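Local coordinates for FAD-binding oxidoreductase (PDB 7PBI), which is a flavoprotein with covalently bound FAD that holds isoeugenol beside the flavin and probably oxidises phenols of this kind, at residues N280-A285 with D426-F431; F396-V401 with M438-L443; P400-S405 with E471-Y476. All coordinates share one frame; numbering follows the deposited sequence.

In the fold
From the N terminus, the chain first reaches Asn280-Ala285, where strand 277-280 turns into helix 281-286. Contact 1 closes a loop of 140 residues by bringing Asp426-Phe431 back to it. Inside that loop lies strand 393-402, from which contacts 2 and 3 both start, sharing Pro400 and Val401. Contact 2 closes 36 residues later on strand 438-447, and contact 3 closes 65 residues later on strand 474-475. Contact 1 therefore crosses both. Strands 426-433 and 438-447 are neighbours, so the three contacts run across one antiparallel sheet, from 277-280 to 474-475, one of its two edge strands. All three touch the bound isoeugenol.

Contact 1 of 3, residues N280-A285 with D426-F431; sequences NVTFDA and DYLAQF. With H7Y (isoeugenol), chain L.
Asn280 OD1 accepts two backbone N-H groups. One belongs to the helix: Phe283 N donates to Asn280 OD1 at 3.0 Å, 35° out of the plane of the amide carbonyl. The other belongs to the strand: Ala429 N lies 3.3 Å from Asn280 OD1, a weak but nearly straight bond. Asn280 ND2 also gives a hydrogen to Tyr427 O at 3.2 Å, in the plane of that carbonyl. The side chain can serve helix and strand together because CG sits between the backbone N and the carbonyl carbon (chi1 79°). Beside it, Asn280 N donates to Ala429 O at 2.9 Å. With an alanine in place of Asn280 this backbone bond could remain, but Phe283 N would probably lose its cap, Ala429 N its weak acceptor and Tyr427 O the amide that reaches it.

The first turn of the helix packs on Leu428. Leu428 CD2 stands over one face of the Phe283 ring, 4.1 Å from its centroid and offset toward the rim, a CH-pi contact. The two side chains cross at about a right angle. The other methyl, Leu428 CD1, meets Thr282 CG2 at 3.8 Å. Ala429 N lies at the edge of the Phe283 ring, near its plane. Arg279 adds a cation-pi contact to the same ring.

Phe283 CG is anti to the backbone N (chi1 -155°), and the ring reaches past Leu428 to the propenyl end of isoeugenol. There CZ approaches the terminal carbon CAA obliquely. Gln430 OE1 comes to the same carbon from the strand. The Gln430 side chain also touches Glu152 and Tyr169, which bind FAD. This is an asparagine N-cap at a strand-to-helix junction, packed on the next strand of the antiparallel sheet beside the ligand pocket.

Contact 2 of 3, residues F396-V401 with M438-L443; sequences FFYAPV and MHHICL. With H7Y (isoeugenol), chain L; FAD (flavin-adenine dinucleotide), chain K.
Phe397 lays one face of its ring over isoeugenol and sets CE1 against Leu443 CG at 3.8 Å. The two segments are antiparallel neighbours in the large sheet of the C-terminal domain of the FAD-linked oxidase family, which here lines the ligand pocket. Isoeugenol CAF lies 3.4 Å above the Phe397 ring plane. The flavin comes to the ring edge, with FAD C9 near its plane. Phe397 also touches Ile441 CG2, which with CD1 extends the apolar wall along the isoeugenol ring.

Tyr398 and Cys442 form a hydrogen-bonded pair: Tyr398 N donates to Cys442 O at 3.1 Å, and Cys442 N to Tyr398 O at 2.8 Å. Further on, His440 N donates to Pro400 O at 3.0 Å. Pro400 has no N-H to return, and the CA-H of Ala399 points at His440 O instead.

On the sheet face covered by helices 406-422 and 451-470, Cys442 CB lies at the edge of the Tyr398 ring. The His440 side chain runs beside Pro400, and its NE2 is hydrogen-bonded to Tyr427 OH. A chi1 of 163° turns Val401 CG1 away from its own N and puts Val401 CG2 over one face of His439, 3.9 Å from the ring centroid.

Contact 3 of 3, residues P400-S405 with E471-Y476; sequences PVSAPS and EGYGIY. With H7Y (isoeugenol), chain L.
Tyr473 packs against Pro400 and Ser402, its ring slanting across the flank of the strand that carries them. Tyr473 CB meets Pro400 CB at 3.8 Å, and the ring atom Tyr473 CD1 meets Ser402 CB at 3.5 Å, obliquely. Glu471 CB covers one face of that ring, and the Tyr473 hydroxyl is hydrogen-bonded to Asp408 in helix 406-422. Just before Tyr473, Gly472 ends helix 451-470 in a Schellman motif.

Between Tyr473 and Tyr476 the backbones join. Val401 N donates to Gly474 O at 2.8 Å, from 32° out of the carbonyl plane. The CA-H of Pro400 also comes near that oxygen, at a bent angle. The pairing adds the short strand 474-475 to the margin of the antiparallel sheet.

Tyr476 sends its ring to a different side of the strand. A first torsion of 86° tucks CG into the gap between its own N and C, which carries the ring past Val401 CG2, an oblique and loose contact at 4.4 Å from Tyr476 CD1. The ring also meets His439 edge-to-face. Val401 itself packs on Tyr208 of the second subunit.

Tyr476 OH is hydrogen-bonded to the phenol oxygen OAC of isoeugenol, which lies in the plane of the tyrosine ring. The modelled separation is too short to be taken literally. The pairing of two phenolic oxygens, with the FAD-binding Arg477 next in the chain, is consistent with a site that recognises the phenol group of its ligand.

Contact 1 of 3, residues N280-A285 with D426-F431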
# COMPACT_ATOMS: atom_id res chain seq x y z
N ASN B 280 6.04 -25.44 -13.93
CA ASN B 280 6.06 -26.87 -14.33
C ASN B 280 6.62 -26.95 -15.75
O ASN B 280 6.87 -25.90 -16.39
CB ASN B 280 4.68 -27.53 -14.18
CG ASN B 280 3.72 -27.21 -15.29
OD1 ASN B 280 3.92 -26.25 -16.03
ND2 ASN B 280 2.67 -28.00 -15.42
N VAL B 281 6.85 -28.17 -16.22
CA VAL B 281 7.55 -28.42 -17.51
C VAL B 281 6.62 -28.00 -18.65
O VAL B 281 7.14 -27.44 -19.65
CB VAL B 281 7.99 -29.88 -17.62
CG1 VAL B 281 6.81 -30.85 -17.66
CG2 VAL B 281 8.93 -30.07 -18.80
N THR B 282 5.31 -28.26 -18.53
CA THR B 282 4.32 -27.96 -19.60
C THR B 282 4.34 -26.46 -19.90
O THR B 282 4.20 -26.10 -21.09
CB THR B 282 2.89 -28.38 -19.26
OG1 THR B 282 2.86 -29.74 -18.83
CG2 THR B 282 1.97 -28.23 -20.45
N PHE B 283 4.50 -25.61 -18.88
CA PHE B 283 4.53 -24.15 -19.10
C PHE B 283 5.75 -23.81 -19.96
O PHE B 283 5.61 -23.07 -20.93
CB PHE B 283 4.58 -23.35 -17.79
CG PHE B 283 4.03 -21.95 -17.95
CD1 PHE B 283 4.48 -21.12 -18.97
CD2 PHE B 283 3.05 -21.48 -17.10
CE1 PHE B 283 3.96 -19.84 -19.13
CE2 PHE B 283 2.54 -20.19 -17.24
CZ PHE B 283 2.99 -19.39 -18.27
N ASP B 284 6.91 -24.33 -19.61
CA ASP B 284 8.17 -23.95 -20.29
C ASP B 284 8.15 -24.52 -21.71
O ASP B 284 8.58 -23.81 -22.63
CB ASP B 284 9.41 -24.36 -19.49
CG ASP B 284 9.99 -23.25 -18.63
OD1 ASP B 284 9.38 -22.17 -18.53
OD2 ASP B 284 11.07 -23.47 -18.06
N ALA B 285 7.66 -25.74 -21.89
CA ALA B 285 7.53 -26.35 -23.24
C ALA B 285 6.79 -25.39 -24.19
O ALA B 285 7.35 -25.04 -25.25
CB ALA B 285 6.84 -27.69 -23.15
N ASP B 426 -5.26 -28.97 -20.79
CA ASP B 426 -3.83 -28.88 -20.44
C ASP B 426 -3.69 -27.91 -19.26
O ASP B 426 -4.46 -26.93 -19.20
CB ASP B 426 -3.01 -28.48 -21.67
CG ASP B 426 -2.78 -29.64 -22.64
OD1 ASP B 426 -2.96 -30.81 -22.23
OD2 ASP B 426 -2.40 -29.36 -23.78
N TYR B 427 -2.75 -28.18 -18.36
CA TYR B 427 -2.57 -27.44 -17.09
C TYR B 427 -1.13 -26.94 -17.00
O TYR B 427 -0.24 -27.71 -16.66
CB TYR B 427 -2.97 -28.31 -15.90
CG TYR B 427 -2.54 -27.79 -14.55
CD1 TYR B 427 -2.51 -26.43 -14.27
CD2 TYR B 427 -2.17 -28.67 -13.54
CE1 TYR B 427 -2.12 -25.96 -13.02
CE2 TYR B 427 -1.78 -28.21 -12.30
CZ TYR B 427 -1.76 -26.85 -12.03
OH TYR B 427 -1.36 -26.43 -10.80
N LEU B 428 -0.95 -25.66 -17.31
CA LEU B 428 0.33 -24.94 -17.13
C LEU B 428 0.32 -24.30 -15.75
O LEU B 428 -0.64 -23.61 -15.45
CB LEU B 428 0.47 -23.87 -18.22
CG LEU B 428 0.87 -24.38 -19.60
CD1 LEU B 428 -0.25 -25.18 -20.25
CD2 LEU B 428 1.27 -23.22 -20.48
N ALA B 429 1.35 -24.57 -14.94
CA ALA B 429 1.39 -24.25 -13.49
C ALA B 429 2.58 -23.35 -13.19
O ALA B 429 3.70 -23.67 -13.63
CB ALA B 429 1.48 -25.52 -12.67
N GLN B 430 2.35 -22.28 -12.45
CA GLN B 430 3.43 -21.36 -12.02
C GLN B 430 3.12 -20.87 -10.60
O GLN B 430 2.10 -20.18 -10.43
CB GLN B 430 3.55 -20.20 -13.00
CG GLN B 430 4.45 -19.07 -12.52
CD GLN B 430 5.00 -18.24 -13.66
OE1 GLN B 430 4.59 -17.11 -13.89
NE2 GLN B 430 5.96 -18.81 -14.37
N PHE B 431 3.96 -21.24 -9.63
CA PHE B 431 3.93 -20.70 -8.25
C PHE B 431 4.90 -19.52 -8.18
O PHE B 431 5.96 -19.56 -8.80
CB PHE B 431 4.25 -21.77 -7.22
CG PHE B 431 3.29 -22.93 -7.26
CD1 PHE B 431 3.40 -23.91 -8.23
CD2 PHE B 431 2.26 -23.02 -6.34
CE1 PHE B 431 2.50 -24.97 -8.27
CE2 PHE B 431 1.36 -24.08 -6.38
CZ PHE B 431 1.48 -25.05 -7.35
CAA H7Y L . 2.52 -16.76 -16.49
CAD H7Y L . 1.91 -15.76 -15.54
CAE H7Y L . 0.40 -15.52 -15.58
CAJ H7Y L . -0.17 -14.59 -14.73
CAH H7Y L . 0.66 -14.11 -13.75
CAF H7Y L . -1.50 -14.14 -14.81
CAG H7Y L . -1.97 -13.19 -13.91
CAK H7Y L . -1.12 -12.70 -12.94
OAC H7Y L . -1.53 -11.76 -12.04
CAL H7Y L . 0.20 -13.17 -12.85
OAI H7Y L . 1.04 -12.68 -11.88
CAB H7Y L . 2.46 -13.07 -11.91

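Contact 2 of 3, residues F396-V401 with M438-L443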
# COMPACT_ATOMS: atom_id res chain seq x y z
N PHE B 396 -7.46 -18.93 -19.35
CA PHE B 396 -8.64 -18.65 -18.49
C PHE B 396 -8.25 -18.93 -17.04
O PHE B 396 -8.40 -20.08 -16.59
CB PHE B 396 -9.81 -19.54 -18.90
CG PHE B 396 -11.12 -19.17 -18.27
CD1 PHE B 396 -11.81 -18.04 -18.68
CD2 PHE B 396 -11.68 -19.97 -17.28
CE1 PHE B 396 -13.03 -17.71 -18.11
CE2 PHE B 396 -12.90 -19.65 -16.72
CZ PHE B 396 -13.57 -18.51 -17.13
N PHE B 397 -7.77 -17.91 -16.34
CA PHE B 397 -6.95 -18.04 -15.12
C PHE B 397 -7.77 -18.48 -13.90
O PHE B 397 -8.87 -17.97 -13.64
CB PHE B 397 -6.29 -16.71 -14.81
CG PHE B 397 -5.14 -16.38 -15.73
CD1 PHE B 397 -4.01 -17.16 -15.73
CD2 PHE B 397 -5.19 -15.28 -16.55
CE1 PHE B 397 -2.94 -16.86 -16.55
CE2 PHE B 397 -4.12 -14.96 -17.38
CZ PHE B 397 -3.00 -15.76 -17.38
N TYR B 398 -7.21 -19.43 -13.17
CA TYR B 398 -7.54 -19.76 -11.77
C TYR B 398 -6.31 -19.38 -10.93
O TYR B 398 -5.28 -20.06 -11.06
CB TYR B 398 -7.90 -21.24 -11.67
CG TYR B 398 -7.99 -21.76 -10.25
CD1 TYR B 398 -8.94 -21.28 -9.38
CD2 TYR B 398 -7.10 -22.72 -9.79
CE1 TYR B 398 -9.04 -21.75 -8.08
CE2 TYR B 398 -7.19 -23.21 -8.49
CZ TYR B 398 -8.15 -22.71 -7.63
OH TYR B 398 -8.24 -23.16 -6.35
N ALA B 399 -6.39 -18.32 -10.12
CA ALA B 399 -5.21 -17.77 -9.42
C ALA B 399 -5.47 -17.60 -7.93
O ALA B 399 -5.58 -16.48 -7.45
CB ALA B 399 -4.83 -16.46 -10.06
N PRO B 400 -5.54 -18.70 -7.13
CA PRO B 400 -5.73 -18.57 -5.69
C PRO B 400 -4.45 -18.10 -4.98
O PRO B 400 -3.38 -18.27 -5.50
CB PRO B 400 -6.12 -19.98 -5.25
CG PRO B 400 -5.45 -20.88 -6.26
CD PRO B 400 -5.46 -20.10 -7.56
N VAL B 401 -4.64 -17.51 -3.81
CA VAL B 401 -3.56 -17.08 -2.88
C VAL B 401 -3.65 -17.90 -1.60
O VAL B 401 -4.78 -18.14 -1.11
CB VAL B 401 -3.65 -15.57 -2.61
CG1 VAL B 401 -2.86 -15.15 -1.38
CG2 VAL B 401 -3.20 -14.81 -3.84
N MET B 438 1.86 -16.93 -1.17
CA MET B 438 2.09 -17.71 -2.41
C MET B 438 0.86 -17.57 -3.31
O MET B 438 -0.24 -17.97 -2.89
CB MET B 438 2.31 -19.18 -2.05
CG MET B 438 2.74 -20.02 -3.22
SD MET B 438 3.29 -21.63 -2.61
CE MET B 438 1.74 -22.34 -2.06
N HIS B 439 1.08 -17.01 -4.50
CA HIS B 439 0.14 -17.11 -5.66
C HIS B 439 0.33 -18.45 -6.35
O HIS B 439 1.47 -18.81 -6.65
CB HIS B 439 0.39 -16.00 -6.68
CG HIS B 439 0.08 -14.64 -6.17
ND1 HIS B 439 0.91 -13.97 -5.29
CD2 HIS B 439 -0.96 -13.81 -6.42
CE1 HIS B 439 0.40 -12.79 -5.03
NE2 HIS B 439 -0.75 -12.66 -5.71
N HIS B 440 -0.77 -19.16 -6.59
CA HIS B 440 -0.82 -20.28 -7.56
C HIS B 440 -1.47 -19.75 -8.83
O HIS B 440 -2.65 -19.40 -8.78
CB HIS B 440 -1.55 -21.47 -6.96
CG HIS B 440 -1.75 -22.56 -7.94
ND1 HIS B 440 -2.82 -23.42 -7.88
CD2 HIS B 440 -1.04 -22.92 -9.03
CE1 HIS B 440 -2.76 -24.27 -8.88
NE2 HIS B 440 -1.68 -23.98 -9.60
N ILE B 441 -0.72 -19.67 -9.93
CA ILE B 441 -1.27 -19.38 -11.28
C ILE B 441 -1.59 -20.70 -11.99
O ILE B 441 -0.65 -21.38 -12.44
CB ILE B 441 -0.28 -18.54 -12.09
CG1 ILE B 441 0.00 -17.22 -11.38
CG2 ILE B 441 -0.77 -18.35 -13.51
CD1 ILE B 441 -1.19 -16.29 -11.31
N CYS B 442 -2.87 -21.05 -12.12
CA CYS B 442 -3.33 -22.14 -13.02
C CYS B 442 -3.69 -21.53 -14.38
O CYS B 442 -4.73 -20.84 -14.45
CB CYS B 442 -4.54 -22.88 -12.49
SG CYS B 442 -5.30 -23.89 -13.78
N LEU B 443 -2.85 -21.75 -15.39
CA LEU B 443 -3.04 -21.24 -16.78
C LEU B 443 -3.47 -22.40 -17.67
O LEU B 443 -2.62 -23.11 -18.24
CB LEU B 443 -1.72 -20.61 -17.25
CG LEU B 443 -1.75 -19.81 -18.55
CD1 LEU B 443 -0.44 -19.05 -18.76
CD2 LEU B 443 -2.02 -20.68 -19.76
CAA H7Y L . 2.52 -16.76 -16.49
CAD H7Y L . 1.91 -15.76 -15.54
CAE H7Y L . 0.40 -15.52 -15.58
CAJ H7Y L . -0.17 -14.59 -14.73
CAH H7Y L . 0.66 -14.11 -13.75
CAF H7Y L . -1.50 -14.14 -14.81
CAG H7Y L . -1.97 -13.19 -13.91
CAK H7Y L . -1.12 -12.70 -12.94
OAC H7Y L . -1.53 -11.76 -12.04
CAL H7Y L . 0.20 -13.17 -12.85
OAI H7Y L . 1.04 -12.68 -11.88
CAB H7Y L . 2.46 -13.07 -11.91
PA FAD K . -6.64 -3.26 -19.53
O1A FAD K . -7.45 -4.24 -20.31
O2A FAD K . -6.46 -1.92 -20.15
O5B FAD K . -7.26 -3.08 -18.07
C5B FAD K . -7.78 -4.20 -17.33
C4B FAD K . -8.94 -3.74 -16.50
O4B FAD K . -8.50 -2.71 -15.58
C3B FAD K . -10.10 -3.09 -17.26
O3B FAD K . -11.04 -4.05 -17.73
C2B FAD K . -10.72 -2.21 -16.18
O2B FAD K . -11.51 -2.96 -15.28
C1B FAD K . -9.47 -1.68 -15.48
N9A FAD K . -8.92 -0.48 -16.07
C8A FAD K . -7.89 -0.42 -16.97
N7A FAD K . -7.60 0.80 -17.35
C5A FAD K . -8.50 1.59 -16.66
C6A FAD K . -8.69 2.98 -16.64
N6A FAD K . -7.95 3.83 -17.35
N1A FAD K . -9.68 3.45 -15.84
C2A FAD K . -10.40 2.57 -15.13
N3A FAD K . -10.30 1.24 -15.07
C4A FAD K . -9.31 0.81 -15.87
N1 FAD K . -0.95 -10.30 -15.98
C2 FAD K . -0.07 -9.91 -15.03
O2 FAD K . -0.36 -9.00 -14.25
N3 FAD K . 1.15 -10.46 -14.91
C4 FAD K . 1.58 -11.48 -15.72
O4 FAD K . 2.71 -11.93 -15.56
C4X FAD K . 0.69 -11.94 -16.72
N5 FAD K . 1.06 -12.92 -17.50
C5X FAD K . 0.18 -13.33 -18.45
C6 FAD K . 0.58 -14.37 -19.31
C7 FAD K . -0.24 -14.84 -20.30
C7M FAD K . 0.24 -15.96 -21.19
C8 FAD K . -1.52 -14.27 -20.47
C8M FAD K . -2.44 -14.78 -21.54
C9 FAD K . -1.93 -13.25 -19.64
C9A FAD K . -1.10 -12.76 -18.63
N10 FAD K . -1.47 -11.72 -17.77
C10 FAD K . -0.59 -11.27 -16.79
C1' FAD K . -2.79 -11.05 -17.93
C2' FAD K . -2.72 -9.85 -18.90
O2' FAD K . -1.94 -10.18 -20.07
C3' FAD K . -2.10 -8.58 -18.30
O3' FAD K . -2.47 -8.42 -16.94
C4' FAD K . -2.43 -7.29 -19.05
O4' FAD K . -1.48 -6.28 -18.71
C5' FAD K . -3.80 -6.73 -18.75
O5' FAD K . -4.29 -6.02 -19.92
P FAD K . -4.04 -4.45 -20.07
O1P FAD K . -4.31 -4.12 -21.51
O2P FAD K . -2.72 -4.07 -19.48
O3P FAD K . -5.21 -3.87 -19.14

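Contact 3 of 3, residues P400-S405 with E471-Y476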
# COMPACT_ATOMS: atom_id res chain seq x y z
N PRO B 400 -5.54 -18.70 -7.13
CA PRO B 400 -5.73 -18.57 -5.69
C PRO B 400 -4.45 -18.10 -4.98
O PRO B 400 -3.38 -18.27 -5.50
CB PRO B 400 -6.12 -19.98 -5.25
CG PRO B 400 -5.45 -20.88 -6.26
CD PRO B 400 -5.46 -20.10 -7.56
N VAL B 401 -4.64 -17.51 -3.81
CA VAL B 401 -3.56 -17.08 -2.88
C VAL B 401 -3.65 -17.90 -1.60
O VAL B 401 -4.78 -18.14 -1.11
CB VAL B 401 -3.65 -15.57 -2.61
CG1 VAL B 401 -2.86 -15.15 -1.38
CG2 VAL B 401 -3.20 -14.81 -3.84
N SER B 402 -2.51 -18.34 -1.08
CA SER B 402 -2.43 -19.24 0.10
C SER B 402 -1.18 -18.95 0.91
O SER B 402 -0.30 -18.22 0.43
CB SER B 402 -2.49 -20.68 -0.33
OG SER B 402 -1.33 -21.06 -1.05
N ALA B 403 -1.14 -19.50 2.12
CA ALA B 403 0.03 -19.47 3.02
C ALA B 403 1.15 -20.24 2.34
O ALA B 403 0.92 -21.35 1.89
CB ALA B 403 -0.33 -20.07 4.36
N PRO B 404 2.37 -19.66 2.22
CA PRO B 404 3.46 -20.28 1.46
C PRO B 404 3.93 -21.49 2.25
O PRO B 404 4.54 -21.36 3.28
CB PRO B 404 4.53 -19.19 1.35
CG PRO B 404 4.31 -18.36 2.59
CD PRO B 404 2.82 -18.43 2.88
N SER B 405 3.56 -22.66 1.76
CA SER B 405 3.71 -23.95 2.45
C SER B 405 3.90 -25.02 1.37
O SER B 405 3.09 -25.06 0.43
CB SER B 405 2.50 -24.20 3.31
OG SER B 405 2.48 -25.54 3.77
N GLU B 471 -10.67 -25.41 0.76
CA GLU B 471 -9.36 -25.55 1.46
C GLU B 471 -8.91 -24.20 2.00
O GLU B 471 -7.80 -24.15 2.53
CB GLU B 471 -8.30 -26.08 0.50
CG GLU B 471 -8.50 -27.53 0.09
CD GLU B 471 -8.20 -28.52 1.20
OE1 GLU B 471 -7.20 -28.32 1.94
OE2 GLU B 471 -8.96 -29.49 1.34
N GLY B 472 -9.69 -23.14 1.81
CA GLY B 472 -9.35 -21.79 2.30
C GLY B 472 -8.40 -21.03 1.38
O GLY B 472 -7.63 -20.20 1.90
N TYR B 473 -8.44 -21.30 0.07
CA TYR B 473 -7.62 -20.59 -0.96
C TYR B 473 -8.53 -19.64 -1.74
O TYR B 473 -9.46 -20.10 -2.42
CB TYR B 473 -6.92 -21.56 -1.92
CG TYR B 473 -6.17 -22.71 -1.30
CD1 TYR B 473 -5.42 -22.55 -0.14
CD2 TYR B 473 -6.20 -23.97 -1.88
CE1 TYR B 473 -4.73 -23.61 0.42
CE2 TYR B 473 -5.50 -25.04 -1.33
CZ TYR B 473 -4.76 -24.86 -0.17
OH TYR B 473 -4.07 -25.90 0.38
N GLY B 474 -8.25 -18.34 -1.64
CA GLY B 474 -9.07 -17.27 -2.22
C GLY B 474 -8.44 -16.71 -3.48
O GLY B 474 -7.22 -16.49 -3.48
N ILE B 475 -9.25 -16.51 -4.52
CA ILE B 475 -8.84 -15.90 -5.81
C ILE B 475 -8.81 -14.38 -5.62
O ILE B 475 -9.77 -13.83 -5.04
CB ILE B 475 -9.79 -16.33 -6.95
CG1 ILE B 475 -9.66 -17.82 -7.26
CG2 ILE B 475 -9.58 -15.48 -8.19
CD1 ILE B 475 -10.65 -18.68 -6.53
N TYR B 476 -7.76 -13.73 -6.09
CA TYR B 476 -7.59 -12.25 -6.00
C TYR B 476 -7.89 -11.60 -7.35
O TYR B 476 -7.89 -10.36 -7.44
CB TYR B 476 -6.16 -11.93 -5.54
CG TYR B 476 -5.19 -11.88 -6.68
CD1 TYR B 476 -4.95 -13.00 -7.46
CD2 TYR B 476 -4.57 -10.69 -7.02
CE1 TYR B 476 -4.09 -12.95 -8.54
CE2 TYR B 476 -3.70 -10.63 -8.10
CZ TYR B 476 -3.46 -11.75 -8.86
OH TYR B 476 -2.62 -11.65 -9.92
CAA H7Y L . 2.52 -16.76 -16.49
CAD H7Y L . 1.91 -15.76 -15.54
CAE H7Y L . 0.40 -15.52 -15.58
CAJ H7Y L . -0.17 -14.59 -14.73
CAH H7Y L . 0.66 -14.11 -13.75
CAF H7Y L . -1.50 -14.14 -14.81
CAG H7Y L . -1.97 -13.19 -13.91
CAK H7Y L . -1.12 -12.70 -12.94
OAC H7Y L . -1.53 -11.76 -12.04
CAL H7Y L . 0.20 -13.17 -12.85
OAI H7Y L . 1.04 -12.68 -11.88
CAB H7Y L . 2.46 -13.07 -11.91